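Side-chain contact in ribonuclease VapC (Haemophilus influenzae, PDB 6NKL), which is probably the magnesium-dependent ribonuclease toxin of a VapBC toxin-antitoxin system, built on a PIN domain: residues B[104-108]-B[109-113]. Numbering follows the deposited sequence.
Sequences CHALS and LNAVL
A106 sits inside the turn that ends helix 97-109, its methyl packed against the chain as it doubles back: CB lies 4.0 Å from L113 CB and 4.2 Å from A111 CB. Its carbonyl oxygen takes two N-H groups from opposite faces of the carbonyl plane. A111 N reaches A106 O at 2.9 Å and fairly straight (159°), while L109 N, standing above the plane, makes a more bent bond. N110 N adds a 3.1 Å bond to L107 O. With N110 at positive phi (42°), the bonds from A111 N to A106 O and from N110 N to L107 O define a Schellman motif, through which the helix passes into strand 112-115, next to strand 2-5 in the parallel sheet of the PIN domain. Further along, the L113 side chain touches D6, a predicted magnesium ligand. The S108 hydroxyl folds back onto its own helix (chi1 72°), OG donating to H105 O at 2.6 Å; L109 N adds a weak bond to the same oxygen. L109 CD1 approaches the H105 ring obliquely, 3.7 Å from CD2, while ND1 of that buried ring is hydrogen-bonded to S37 OG. By contrast, N110 starts away from the helix on the solvent side, where OD1 accepts a weak hydrogen bond from Q128 NE2.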
loop_
_atom_site.group_PDB
_atom_site.type_symbol
_atom_site.label_atom_id
_atom_site.label_comp_id
_atom_site.label_asym_id
_atom_site.label_seq_id
_atom_site.Cartn_x
_atom_site.Cartn_y
_atom_site.Cartn_z
ATOM N N CYS B 104 0.469 -6.172 6.983
ATOM C CA CYS B 104 0.357 -5.045 7.895
ATOM C C CYS B 104 -1.088 -4.586 8.015
ATOM O O CYS B 104 -1.499 -4.111 9.078
ATOM C CB CYS B 104 1.250 -3.892 7.423
ATOM S SG CYS B 104 2.993 -4.341 7.539
ATOM N N HIS B 105 -1.865 -4.687 6.933
ATOM C CA HIS B 105 -3.293 -4.410 7.048
ATOM C C HIS B 105 -3.942 -5.320 8.085
ATOM O O HIS B 105 -4.646 -4.853 8.991
ATOM C CB HIS B 105 -3.969 -4.581 5.719
ATOM C CG HIS B 105 -5.216 -3.776 5.578
ATOM N ND1 HIS B 105 -5.781 -3.491 4.350
ATOM C CD2 HIS B 105 -6.019 -3.200 6.506
ATOM C CE1 HIS B 105 -6.855 -2.740 4.530
ATOM N NE2 HIS B 105 -7.035 -2.568 5.826
ATOM N N ALA B 106 -3.708 -6.625 7.974
ATOM C CA ALA B 106 -4.224 -7.541 8.985
ATOM C C ALA B 106 -3.731 -7.159 10.384
ATOM O O ALA B 106 -4.518 -7.134 11.332
ATOM C CB ALA B 106 -3.821 -8.976 8.649
ATOM N N LEU B 107 -2.441 -6.835 10.531
ATOM C CA LEU B 107 -1.951 -6.392 11.842
ATOM C C LEU B 107 -2.738 -5.191 12.343
ATOM O O LEU B 107 -3.108 -5.118 13.515
ATOM C CB LEU B 107 -0.470 -6.034 11.778
ATOM C CG LEU B 107 0.502 -7.200 11.672
ATOM C CD1 LEU B 107 1.853 -6.620 11.447
ATOM C CD2 LEU B 107 0.492 -8.038 12.963
ATOM N N SER B 108 -3.025 -4.245 11.461
ATOM C CA SER B 108 -3.674 -3.017 11.879
ATOM C C SER B 108 -5.106 -3.248 12.317
ATOM O O SER B 108 -5.673 -2.400 13.005
ATOM C CB SER B 108 -3.680 -1.990 10.739
ATOM O OG SER B 108 -4.603 -2.398 9.734
ATOM N N LEU B 109 -5.718 -4.339 11.892
ATOM C CA LEU B 109 -7.085 -4.648 12.267
ATOM C C LEU B 109 -7.161 -5.705 13.359
ATOM O O LEU B 109 -8.260 -6.061 13.771
ATOM C CB LEU B 109 -7.867 -5.130 11.037
ATOM C CG LEU B 109 -8.063 -4.118 9.911
ATOM C CD1 LEU B 109 -8.520 -4.801 8.647
ATOM C CD2 LEU B 109 -9.066 -3.068 10.301
ATOM N N ASN B 110 -6.019 -6.210 13.814
ATOM C CA ASN B 110 -5.919 -7.498 14.520
ATOM C C ASN B 110 -6.788 -8.573 13.860
ATOM O O ASN B 110 -7.499 -9.346 14.508
ATOM C CB ASN B 110 -6.247 -7.332 16.001
ATOM C CG ASN B 110 -5.686 -8.459 16.851
ATOM O OD1 ASN B 110 -4.580 -8.959 16.617
ATOM N ND2 ASN B 110 -6.467 -8.882 17.831
ATOM N N ALA B 111 -6.667 -8.659 12.543
ATOM C CA ALA B 111 -7.317 -9.700 11.775
ATOM C C ALA B 111 -6.428 -10.929 11.691
ATOM O O ALA B 111 -5.213 -10.878 11.898
ATOM C CB ALA B 111 -7.643 -9.210 10.362
ATOM N N VAL B 112 -7.059 -12.052 11.392
ATOM C CA VAL B 112 -6.344 -13.276 11.052
ATOM C C VAL B 112 -6.204 -13.294 9.535
ATOM O O VAL B 112 -7.201 -13.203 8.821
ATOM C CB VAL B 112 -7.107 -14.511 11.555
ATOM C CG1 VAL B 112 -6.471 -15.797 11.054
ATOM C CG2 VAL B 112 -7.168 -14.500 13.105
ATOM N N LEU B 113 -4.984 -13.372 9.031
ATOM C CA LEU B 113 -4.782 -13.369 7.584
ATOM C C LEU B 113 -4.835 -14.802 7.068
ATOM O O LEU B 113 -4.131 -15.679 7.580
ATOM C CB LEU B 113 -3.454 -12.707 7.214
ATOM C CG LEU B 113 -3.158 -12.543 5.719
ATOM C CD1 LEU B 113 -4.077 -11.488 5.099
ATOM C CD2 LEU B 113 -1.710 -12.176 5.467
#